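Local atomic coordinates of carbohydrate esterase family 2 (CE2) (Chaetomium olivicolor, PDB entry 4XVH), a protein that is a putative acetyl xylan esterase, probably removing acetyl groups from plant-wall xylan with an SGNH-type hydrolase domain joined to a beta-sandwich carbohydrate-binding domain. Residues 113-118 / 206-211; 118-123 / 156-161; 212-217 / 254-259. All blocks are in the same frame, centred on the assembly; numbering follows the deposited sequence.

Contact 1 of 3, residues 113-118 / 206-211. With PEU (2,5,8,11,14,17,20,23,26,29,32,35,38,41,44,47,50,53,56,59,62,65,68,71,74,77,80-heptacosaoxadooctacontan-82-ol), chain C.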
loop_
_atom_site.group_PDB
_atom_site.type_symbol
_atom_site.label_atom_id
_atom_site.label_comp_id
_atom_site.label_asym_id
_atom_site.label_seq_id
_atom_site.Cartn_x
_atom_site.Cartn_y
_atom_site.Cartn_z
ATOM N N ASP A 113 -2.135 -5.680 7.163
ATOM C CA ASP A 113 -0.982 -4.947 6.623
ATOM C C ASP A 113 -0.705 -5.401 5.189
ATOM O O ASP A 113 -0.761 -6.599 4.886
ATOM C CB ASP A 113 0.280 -5.181 7.454
ATOM C CG ASP A 113 0.397 -4.220 8.639
ATOM O OD1 ASP A 113 -0.598 -3.527 8.938
ATOM O OD2 ASP A 113 1.473 -4.175 9.286
ATOM N N ILE A 114 -0.369 -4.448 4.322
ATOM C CA ILE A 114 0.030 -4.779 2.963
ATOM C C ILE A 114 1.386 -4.157 2.675
ATOM O O ILE A 114 1.516 -2.947 2.689
ATOM C CB ILE A 114 -0.990 -4.264 1.961
ATOM C CG1 ILE A 114 -2.418 -4.571 2.481
ATOM C CG2 ILE A 114 -0.711 -4.866 0.582
ATOM C CD1 ILE A 114 -3.461 -3.572 2.074
ATOM N N ILE A 115 2.396 -4.984 2.429
ATOM C CA ILE A 115 3.769 -4.488 2.354
ATOM C C ILE A 115 4.329 -4.778 0.967
ATOM O O ILE A 115 4.253 -5.921 0.524
ATOM C CB ILE A 115 4.670 -5.162 3.401
ATOM C CG1 ILE A 115 4.082 -4.988 4.818
ATOM C CG2 ILE A 115 6.112 -4.607 3.288
ATOM C CD1 ILE A 115 4.647 -5.998 5.861
ATOM N N GLY A 116 4.893 -3.771 0.290
ATOM C CA GLY A 116 5.431 -4.040 -1.027
ATOM C C GLY A 116 6.104 -2.883 -1.718
ATOM O O GLY A 116 6.642 -1.962 -1.069
ATOM N N ASP A 117 6.082 -2.936 -3.049
ATOM C CA ASP A 117 6.770 -1.944 -3.855
ATOM C C ASP A 117 5.760 -1.133 -4.679
ATOM O O ASP A 117 4.643 -0.891 -4.238
ATOM C CB ASP A 117 7.779 -2.634 -4.771
ATOM C CG ASP A 117 7.157 -3.771 -5.599
ATOM O OD1 ASP A 117 5.957 -3.715 -5.938
ATOM O OD2 ASP A 117 7.881 -4.737 -5.914
ATOM N N SER A 118 6.145 -0.760 -5.896
ATOM C CA SER A 118 5.301 0.096 -6.720
ATOM C C SER A 118 3.930 -0.572 -7.002
ATOM O O SER A 118 2.911 0.100 -7.183
ATOM C CB SER A 118 6.034 0.406 -8.034
ATOM O OG SER A 118 6.172 -0.790 -8.777
ATOM N N ASP A 206 -4.551 -9.125 11.549
ATOM C CA ASP A 206 -4.933 -10.515 11.413
ATOM C C ASP A 206 -4.174 -11.158 10.271
ATOM O O ASP A 206 -3.892 -12.371 10.279
ATOM C CB ASP A 206 -6.422 -10.639 11.139
ATOM C CG ASP A 206 -7.250 -9.958 12.178
ATOM O OD1 ASP A 206 -7.626 -10.634 13.151
ATOM O OD2 ASP A 206 -7.548 -8.759 12.015
ATOM N N ALA A 207 -3.863 -10.328 9.283
ATOM C CA ALA A 207 -3.207 -10.791 8.079
ATOM C C ALA A 207 -2.151 -9.786 7.670
ATOM O O ALA A 207 -2.365 -8.576 7.786
ATOM C CB ALA A 207 -4.223 -10.970 6.949
ATOM N N VAL A 208 -1.032 -10.305 7.165
ATOM C CA VAL A 208 0.054 -9.503 6.642
ATOM C C VAL A 208 0.371 -10.001 5.248
ATOM O O VAL A 208 0.700 -11.192 5.055
ATOM C CB VAL A 208 1.303 -9.585 7.510
ATOM C CG1 VAL A 208 2.508 -8.890 6.812
ATOM C CG2 VAL A 208 1.023 -8.962 8.888
ATOM N N VAL A 209 0.237 -9.082 4.293
ATOM C CA VAL A 209 0.415 -9.360 2.874
ATOM C C VAL A 209 1.761 -8.814 2.421
ATOM O O VAL A 209 2.078 -7.643 2.678
ATOM C CB VAL A 209 -0.696 -8.723 2.020
ATOM C CG1 VAL A 209 -0.429 -9.018 0.527
ATOM C CG2 VAL A 209 -2.084 -9.254 2.465
ATOM N N ILE A 210 2.584 -9.664 1.822
ATOM C CA ILE A 210 3.889 -9.185 1.376
ATOM C C ILE A 210 4.067 -9.468 -0.100
ATOM O O ILE A 210 3.984 -10.618 -0.509
ATOM C CB ILE A 210 5.037 -9.838 2.159
ATOM C CG1 ILE A 210 4.879 -9.537 3.659
ATOM C CG2 ILE A 210 6.389 -9.351 1.597
ATOM C CD1 ILE A 210 5.766 -10.352 4.546
ATOM N N ASN A 211 4.354 -8.420 -0.875
ATOM C CA ASN A 211 4.578 -8.547 -2.308
ATOM C C ASN A 211 5.886 -7.852 -2.706
ATOM O O ASN A 211 5.906 -6.659 -3.031
ATOM C CB ASN A 211 3.385 -7.949 -3.052
ATOM C CG ASN A 211 3.480 -8.092 -4.567
ATOM O OD1 ASN A 211 4.545 -8.329 -5.143
ATOM N ND2 ASN A 211 2.347 -7.896 -5.222
HETATM C CAA PEU C . 10.169 15.240 -2.867
HETATM O OAB PEU C . 10.771 14.787 -4.092
HETATM C CAC PEU C . 12.250 14.774 -4.036
HETATM C CAD PEU C . 13.103 14.320 -5.280
HETATM O OAE PEU C . 12.890 15.136 -6.457
HETATM C CAF PEU C . 11.528 15.075 -6.986
HETATM C CAG PEU C . 11.002 13.832 -7.724
HETATM O OAH PEU C . 11.072 12.561 -7.061
HETATM C CAI PEU C . 10.373 11.538 -7.825
HETATM C CAJ PEU C . 10.648 10.119 -7.314
HETATM O OAK PEU C . 9.889 9.141 -8.074
HETATM C CAL PEU C . 10.480 7.837 -7.898
HETATM C CAM PEU C . 9.773 6.725 -8.665
HETATM O OAN PEU C . 10.678 5.610 -8.526
HETATM C CAO PEU C . 10.291 4.435 -9.274
HETATM C CAP PEU C . 11.652 3.772 -9.340
HETATM O OAQ PEU C . 11.999 2.521 -9.982
HETATM C CAR PEU C . 11.651 2.336 -11.390
HETATM C CAS PEU C . 10.201 1.999 -11.821
HETATM O OAT PEU C . 9.706 0.697 -11.312
HETATM C CAU PEU C . 9.611 0.558 -9.862
HETATM C CAV PEU C . 9.112 -0.844 -9.451
HETATM O OAW PEU C . 8.945 -1.083 -8.031
HETATM O O HOH W 1 7.086 -7.360 -6.250
HETATM O O HOH W 2 4.362 -5.094 -4.248
#
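Ile115 N donates to Val209 O at 2.7 Å, and Ile115 O accepts from Asn211 N at 2.9 Å with an N-H...O angle of 169°, so one residue is gripped through both its amide and its carbonyl. Two residues earlier Asp113 repeats the scheme with Ala207 O and Val209 N. The strand axes approach to 4.6 Å at 14°, which confirms parallel pairing. On one face Ile114 CG2 lies beside Val209 CB at 4.1 Å; on the other, Ile115 CD1 meets Val208 CG1 at 3.7 Å. With CG1 of Ile115 beside its own backbone N (chi1 -55°) and the chain extended, CD1 is carried back toward Val208 while still flanking Ile210 CG1. These are adjoining strands of the five-stranded parallel sheet of the SGNH hydrolase fold, and Gly116, Asp117 and Ser118 form its GDS signature. Beyond the strands, water joins the two segments. One molecule lies 2.8 Å from Asp117 OD2 and also bonds Asn211 OD1; another accepts from Asp117 N and lies unusually close to Asn211 O. Asp117 OD1 N-caps the following helix at Ile119 N. Ser118 OG, 2.9 Å from OAW of the polyether, is bonded to His306 NE2, consistent with the nucleophile of the family. Further out, helix 228-243 covers Ile115 and Ile210, helix 309-327 covers Val209, and the buried Asp113 carboxylate is held by Tyr185 OH and Trp203 NE1.

Contact 2 of 3, residues 118-123 / 156-161. With PEU (2,5,8,11,14,17,20,23,26,29,32,35,38,41,44,47,50,53,56,59,62,65,68,71,74,77,80-heptacosaoxadooctacontan-82-ol), chain C.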
loop_
_atom_site.group_PDB
_atom_site.type_symbol
_atom_site.label_atom_id
_atom_site.label_comp_id
_atom_site.label_asym_id
_atom_site.label_seq_id
_atom_site.Cartn_x
_atom_site.Cartn_y
_atom_site.Cartn_z
ATOM N N SER A 118 6.145 -0.760 -5.896
ATOM C CA SER A 118 5.301 0.096 -6.720
ATOM C C SER A 118 3.930 -0.572 -7.002
ATOM O O SER A 118 2.911 0.100 -7.183
ATOM C CB SER A 118 6.034 0.406 -8.034
ATOM O OG SER A 118 6.172 -0.790 -8.777
ATOM N N ILE A 119 3.916 -1.898 -7.076
ATOM C CA ILE A 119 2.668 -2.609 -7.360
ATOM C C ILE A 119 1.677 -2.423 -6.193
ATOM O O ILE A 119 0.449 -2.227 -6.388
ATOM C CB ILE A 119 2.947 -4.106 -7.614
ATOM C CG1 ILE A 119 3.923 -4.231 -8.801
ATOM C CG2 ILE A 119 1.640 -4.888 -7.873
ATOM C CD1 ILE A 119 4.471 -5.660 -8.984
ATOM N N THR A 120 2.220 -2.431 -4.983
ATOM C CA THR A 120 1.412 -2.264 -3.788
ATOM C C THR A 120 1.054 -0.804 -3.559
ATOM O O THR A 120 -0.025 -0.490 -3.044
ATOM C CB THR A 120 2.166 -2.877 -2.592
ATOM O OG1 THR A 120 2.335 -4.270 -2.877
ATOM C CG2 THR A 120 1.460 -2.681 -1.285
ATOM N N VAL A 121 1.938 0.094 -3.982
ATOM C CA VAL A 121 1.599 1.509 -3.992
ATOM C C VAL A 121 0.390 1.774 -4.880
ATOM O O VAL A 121 -0.546 2.467 -4.482
ATOM C CB VAL A 121 2.762 2.373 -4.527
ATOM C CG1 VAL A 121 2.263 3.801 -4.818
ATOM C CG2 VAL A 121 3.939 2.385 -3.532
ATOM N N GLY A 122 0.418 1.199 -6.085
ATOM C CA GLY A 122 -0.514 1.598 -7.120
ATOM C C GLY A 122 0.100 2.521 -8.151
ATOM O O GLY A 122 -0.591 3.324 -8.746
ATOM N N TYR A 123 1.410 2.402 -8.331
ATOM C CA TYR A 123 2.161 3.104 -9.385
ATOM C C TYR A 123 1.461 3.002 -10.735
ATOM O O TYR A 123 1.182 1.889 -11.194
ATOM C CB TYR A 123 3.564 2.477 -9.465
ATOM C CG TYR A 123 4.562 3.133 -10.394
ATOM C CD1 TYR A 123 4.460 2.973 -11.779
ATOM C CD2 TYR A 123 5.624 3.879 -9.883
ATOM C CE1 TYR A 123 5.367 3.553 -12.633
ATOM C CE2 TYR A 123 6.561 4.466 -10.730
ATOM C CZ TYR A 123 6.423 4.303 -12.107
ATOM O OH TYR A 123 7.323 4.882 -12.974
ATOM N N TYR A 156 -6.894 -1.350 6.961
ATOM C CA TYR A 156 -5.624 -1.810 6.427
ATOM C C TYR A 156 -4.549 -0.738 6.646
ATOM O O TYR A 156 -4.847 0.422 6.989
ATOM C CB TYR A 156 -5.744 -2.178 4.936
ATOM C CG TYR A 156 -6.285 -1.043 4.094
ATOM C CD1 TYR A 156 -5.431 -0.087 3.559
ATOM C CD2 TYR A 156 -7.657 -0.922 3.837
ATOM C CE1 TYR A 156 -5.909 0.955 2.786
ATOM C CE2 TYR A 156 -8.143 0.127 3.067
ATOM C CZ TYR A 156 -7.254 1.050 2.540
ATOM O OH TYR A 156 -7.694 2.097 1.773
ATOM N N SER A 157 -3.310 -1.165 6.483
ATOM C CA SER A 157 -2.158 -0.295 6.502
ATOM C C SER A 157 -1.247 -0.712 5.364
ATOM O O SER A 157 -0.795 -1.864 5.321
ATOM C CB SER A 157 -1.407 -0.390 7.831
ATOM O OG SER A 157 -0.284 0.454 7.789
ATOM N N VAL A 158 -1.030 0.212 4.427
ATOM C CA VAL A 158 -0.118 -0.016 3.318
ATOM C C VAL A 158 1.240 0.575 3.672
ATOM O O VAL A 158 1.340 1.757 4.015
ATOM C CB VAL A 158 -0.625 0.640 2.010
ATOM C CG1 VAL A 158 0.408 0.481 0.889
ATOM C CG2 VAL A 158 -1.962 0.020 1.585
ATOM N N VAL A 159 2.267 -0.258 3.605
ATOM C CA VAL A 159 3.633 0.194 3.759
ATOM C C VAL A 159 4.370 -0.208 2.510
ATOM O O VAL A 159 4.747 -1.367 2.360
ATOM C CB VAL A 159 4.321 -0.407 4.993
ATOM C CG1 VAL A 159 5.731 0.182 5.122
ATOM C CG2 VAL A 159 3.524 -0.058 6.234
ATOM N N ALA A 160 4.564 0.746 1.603
ATOM C CA ALA A 160 5.084 0.414 0.275
ATOM C C ALA A 160 5.768 1.596 -0.339
ATOM O O ALA A 160 5.413 2.733 -0.040
ATOM C CB ALA A 160 3.969 -0.062 -0.623
ATOM N N TRP A 161 6.747 1.339 -1.212
ATOM C CA TRP A 161 7.565 2.420 -1.753
ATOM C C TRP A 161 8.057 1.927 -3.126
ATOM O O TRP A 161 8.596 0.832 -3.218
ATOM C CB TRP A 161 8.739 2.728 -0.800
ATOM C CG TRP A 161 9.603 3.897 -1.151
ATOM C CD1 TRP A 161 10.155 4.196 -2.372
ATOM C CD2 TRP A 161 10.040 4.933 -0.249
ATOM N NE1 TRP A 161 10.894 5.373 -2.280
ATOM C CE2 TRP A 161 10.837 5.835 -0.988
ATOM C CE3 TRP A 161 9.819 5.188 1.113
ATOM C CZ2 TRP A 161 11.424 6.970 -0.405
ATOM C CZ3 TRP A 161 10.412 6.311 1.692
ATOM C CH2 TRP A 161 11.199 7.185 0.935
HETATM C CAA PEU C . 10.169 15.240 -2.867
HETATM O OAB PEU C . 10.771 14.787 -4.092
HETATM C CAC PEU C . 12.250 14.774 -4.036
HETATM C CAD PEU C . 13.103 14.320 -5.280
HETATM O OAE PEU C . 12.890 15.136 -6.457
HETATM C CAF PEU C . 11.528 15.075 -6.986
HETATM C CAG PEU C . 11.002 13.832 -7.724
HETATM O OAH PEU C . 11.072 12.561 -7.061
HETATM C CAI PEU C . 10.373 11.538 -7.825
HETATM C CAJ PEU C . 10.648 10.119 -7.314
HETATM O OAK PEU C . 9.889 9.141 -8.074
HETATM C CAL PEU C . 10.480 7.837 -7.898
HETATM C CAM PEU C . 9.773 6.725 -8.665
HETATM O OAN PEU C . 10.678 5.610 -8.526
HETATM C CAO PEU C . 10.291 4.435 -9.274
HETATM C CAP PEU C . 11.652 3.772 -9.340
HETATM O OAQ PEU C . 11.999 2.521 -9.982
HETATM C CAR PEU C . 11.651 2.336 -11.390
HETATM C CAS PEU C . 10.201 1.999 -11.821
HETATM O OAT PEU C . 9.706 0.697 -11.312
HETATM C CAU PEU C . 9.611 0.558 -9.862
HETATM C CAV PEU C . 9.112 -0.844 -9.451
HETATM O OAW PEU C . 8.945 -1.083 -8.031
#
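Thr120 overlaps Ala160 with its methyl group, CG2 lying 3.7 Å from Ala160 CB, and the same CG2 reaches Val158 CG1 at 4.0 Å as the two side chains run alongside each other with opposite headings. The torsion explains the division of labour: OG1 lies beside the backbone N (chi1 -61°), where it is hydrogen-bonded to Tyr144 OH, which leaves CG2 anti to that N and facing the strand. Val121 adds the second methyl. Its CG2 sits 3.8 Å from Ala160 CB and equally close to Trp161 N, so the alanine methyl touches one methyl from each of two successive helix residues. The contact is apolar, and Ile114 and Val146 pack around its Thr120 and Val158 side. The helix is a single short turn: Ser118 O accepts from Gly122 N at 2.9 Å and from Tyr123 N at 3.0 Å. Gly122 leaves it with phi 102°, where a side chain would press on the Val121 carbonyl O. Tyr123 then brings CE2 to 4.0 Å from CAO of the polyether; its ring meets that of His306 with planes at about 30°, and its OH is bonded to Asp304 OD2. A short helix led by Ser118 and resting on the end of strand 155-160, just ahead of Gly163, whose N binds the polyether, is consistent with an SGNH hydrolase active site.

Contact 3 of 3, residues 212-217 / 254-259. With PEU (2,5,8,11,14,17,20,23,26,29,32,35,38,41,44,47,50,53,56,59,62,65,68,71,74,77,80-heptacosaoxadooctacontan-82-ol), chain C.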
loop_
_atom_site.group_PDB
_atom_site.type_symbol
_atom_site.label_atom_id
_atom_site.label_comp_id
_atom_site.label_asym_id
_atom_site.label_seq_id
_atom_site.Cartn_x
_atom_site.Cartn_y
_atom_site.Cartn_z
ATOM N N LEU A 212 6.974 -8.610 -2.676
ATOM C CA LEU A 212 8.294 -8.065 -2.946
ATOM C C LEU A 212 9.108 -9.049 -3.775
ATOM O O LEU A 212 8.998 -10.278 -3.581
ATOM C CB LEU A 212 9.037 -7.783 -1.641
ATOM C CG LEU A 212 8.492 -6.661 -0.769
ATOM C CD1 LEU A 212 9.198 -6.748 0.586
ATOM C CD2 LEU A 212 8.785 -5.311 -1.447
ATOM N N GLY A 213 9.931 -8.520 -4.675
ATOM C CA GLY A 213 10.791 -9.374 -5.490
ATOM C C GLY A 213 10.864 -8.883 -6.925
ATOM O O GLY A 213 11.786 -9.223 -7.651
ATOM N N THR A 214 9.879 -8.098 -7.357
ATOM C CA THR A 214 9.941 -7.565 -8.716
ATOM C C THR A 214 11.259 -6.794 -8.899
ATOM O O THR A 214 11.976 -7.004 -9.876
ATOM C CB THR A 214 8.755 -6.659 -9.024
ATOM O OG1 THR A 214 7.553 -7.410 -8.873
ATOM C CG2 THR A 214 8.852 -6.092 -10.465
ATOM N N ASN A 215 11.595 -5.924 -7.956
ATOM C CA ASN A 215 12.858 -5.188 -8.055
ATOM C C ASN A 215 14.106 -6.045 -7.805
ATOM O O ASN A 215 15.149 -5.848 -8.458
ATOM C CB ASN A 215 12.812 -3.995 -7.089
ATOM C CG ASN A 215 11.723 -2.997 -7.485
ATOM O OD1 ASN A 215 11.726 -2.500 -8.599
ATOM N ND2 ASN A 215 10.764 -2.768 -6.607
ATOM N N ASP A 216 14.007 -7.000 -6.885
ATOM C CA ASP A 216 15.161 -7.839 -6.553
ATOM C C ASP A 216 15.638 -8.615 -7.785
ATOM O O ASP A 216 16.850 -8.812 -8.017
ATOM C CB ASP A 216 14.799 -8.820 -5.418
ATOM C CG ASP A 216 14.274 -8.103 -4.180
ATOM O OD1 ASP A 216 13.179 -7.526 -4.267
ATOM O OD2 ASP A 216 14.971 -8.101 -3.140
ATOM N N PHE A 217 14.667 -9.060 -8.581
ATOM C CA PHE A 217 14.981 -9.911 -9.724
ATOM C C PHE A 217 15.558 -9.146 -10.915
ATOM O O PHE A 217 16.210 -9.722 -11.773
ATOM C CB PHE A 217 13.739 -10.698 -10.125
ATOM C CG PHE A 217 13.664 -12.046 -9.452
ATOM C CD1 PHE A 217 13.214 -12.167 -8.148
ATOM C CD2 PHE A 217 14.069 -13.177 -10.111
ATOM C CE1 PHE A 217 13.167 -13.424 -7.533
ATOM C CE2 PHE A 217 14.016 -14.424 -9.504
ATOM C CZ PHE A 217 13.555 -14.537 -8.220
ATOM N N LEU A 254 3.135 -13.122 -2.032
ATOM C CA LEU A 254 2.730 -13.136 -3.440
ATOM C C LEU A 254 3.917 -13.085 -4.384
ATOM O O LEU A 254 4.902 -12.414 -4.117
ATOM C CB LEU A 254 1.825 -11.936 -3.769
ATOM C CG LEU A 254 0.343 -11.950 -3.379
ATOM C CD1 LEU A 254 0.134 -11.895 -1.863
ATOM C CD2 LEU A 254 -0.384 -10.756 -4.099
ATOM N N ASN A 255 3.795 -13.758 -5.521
ATOM C CA ASN A 255 4.757 -13.573 -6.569
ATOM C C ASN A 255 4.286 -12.406 -7.462
ATOM O O ASN A 255 3.216 -11.803 -7.246
ATOM C CB ASN A 255 4.947 -14.876 -7.361
ATOM C CG ASN A 255 3.649 -15.426 -7.880
ATOM O OD1 ASN A 255 2.636 -14.753 -7.824
ATOM N ND2 ASN A 255 3.674 -16.661 -8.399
ATOM N N SER A 256 5.073 -12.094 -8.465
ATOM C CA SER A 256 4.913 -10.825 -9.176
ATOM C C SER A 256 4.192 -10.940 -10.513
ATOM O O SER A 256 4.617 -11.707 -11.379
ATOM C CB SER A 256 6.286 -10.217 -9.433
ATOM O OG SER A 256 6.139 -9.099 -10.271
ATOM N N PRO A 257 3.141 -10.134 -10.707
ATOM C CA PRO A 257 2.459 -10.048 -12.005
ATOM C C PRO A 257 3.345 -9.415 -13.091
ATOM O O PRO A 257 3.016 -9.519 -14.273
ATOM C CB PRO A 257 1.249 -9.148 -11.705
ATOM C CG PRO A 257 1.773 -8.199 -10.636
ATOM C CD PRO A 257 2.608 -9.141 -9.747
ATOM N N MET A 258 4.451 -8.772 -12.693
ATOM C CA MET A 258 5.364 -8.160 -13.657
ATOM C C MET A 258 6.545 -9.048 -14.034
ATOM O O MET A 258 7.247 -8.731 -14.992
ATOM C CB MET A 258 5.891 -6.818 -13.123
ATOM C CG MET A 258 4.791 -5.776 -12.981
ATOM S SD MET A 258 5.259 -4.160 -12.279
ATOM C CE MET A 258 6.278 -3.503 -13.632
ATOM N N LEU A 259 6.795 -10.132 -13.300
ATOM C CA LEU A 259 7.872 -11.042 -13.711
ATOM C C LEU A 259 7.309 -12.119 -14.623
ATOM O O LEU A 259 6.145 -12.514 -14.477
ATOM C CB LEU A 259 8.554 -11.682 -12.502
ATOM C CG LEU A 259 9.259 -10.690 -11.574
ATOM C CD1 LEU A 259 9.924 -11.435 -10.421
ATOM C CD2 LEU A 259 10.283 -9.878 -12.361
HETATM C CAA PEU C . 10.169 15.240 -2.867
HETATM O OAB PEU C . 10.771 14.787 -4.092
HETATM C CAC PEU C . 12.250 14.774 -4.036
HETATM C CAD PEU C . 13.103 14.320 -5.280
HETATM O OAE PEU C . 12.890 15.136 -6.457
HETATM C CAF PEU C . 11.528 15.075 -6.986
HETATM C CAG PEU C . 11.002 13.832 -7.724
HETATM O OAH PEU C . 11.072 12.561 -7.061
HETATM C CAI PEU C . 10.373 11.538 -7.825
HETATM C CAJ PEU C . 10.648 10.119 -7.314
HETATM O OAK PEU C . 9.889 9.141 -8.074
HETATM C CAL PEU C . 10.480 7.837 -7.898
HETATM C CAM PEU C . 9.773 6.725 -8.665
HETATM O OAN PEU C . 10.678 5.610 -8.526
HETATM C CAO PEU C . 10.291 4.435 -9.274
HETATM C CAP PEU C . 11.652 3.772 -9.340
HETATM O OAQ PEU C . 11.999 2.521 -9.982
HETATM C CAR PEU C . 11.651 2.336 -11.390
HETATM C CAS PEU C . 10.201 1.999 -11.821
HETATM O OAT PEU C . 9.706 0.697 -11.312
HETATM C CAU PEU C . 9.611 0.558 -9.862
HETATM C CAV PEU C . 9.112 -0.844 -9.451
HETATM O OAW PEU C . 8.945 -1.083 -8.031
HETATM O O HOH W 3 6.447 -11.454 -1.951
#
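Thr214 OG1 and Ser256 OG meet at 2.6 Å in a hydrogen bond that either hydroxyl could donate, tying the Gly213-Thr214-Asn215-Asp216 signature of SGNH hydrolases (the GTND sequence) to the turn after strand 250-254. In Thr214, OG1 sits beside the backbone N (chi1 -59°), within reach of Ser256, and CG2, on the far side from that N, crosses the Met258 side chain, 4.0 Å from Met258 CB. In Ser256 it is OG that stands anti to its N (chi1 172°), reaching forward over its own turn to accept from Met258 N at 3.0 Å, an ST turn; a weak bond from Leu259 N adds to it. The serine hydroxyl thus both braces the type I turn from Ser256 to Leu259 and holds the threonine. Beside this polar pair, Leu259 lies crosswise to Phe217, with CD1 3.9 Å from Phe217 CB and close to the ring carbon CG, while CD2 approaches Thr214 O. Ile119, the residue after Ser118, covers Thr214 and Met258. Asn215 turns its CB away from 254-259 and faces the pocket, where ND2 donates to OAW of the polyether at 2.9 Å with an angle of 155°, and also to Lys164 O. Because an alanine here lacks the side-chain amide, the ligand oxygen OAW and Lys164 O would probably both lose this donor, and the pocket wall its polar grip. At the far end a water accepts from Leu212 N at 3.0 Å and lies 2.8 Å from Leu254 O, to which it can donate.

In the fold
Reading from the N terminus, strand 111-116 passes through Asp117 into helix 118-121, and contacts 1 and 2 share Ser118, its first residue. Contact 2 closes the shorter excursion, through helix 144-151 to strand 155-160, and falls within the longer one that contact 1 closes at strand 207-211. Strand 111-116 is thereby paired on both edges: Ile114 O accepts from Val159 N at 2.9 Å on the side away from contact 1. Contact 3 follows in series, closing the loop that carries helix 228-243 and strand 250-254. Ile119 CD1, 3.5 Å from Thr214 OG1, joins contacts 2 and 3, and all three border the end of the polyether.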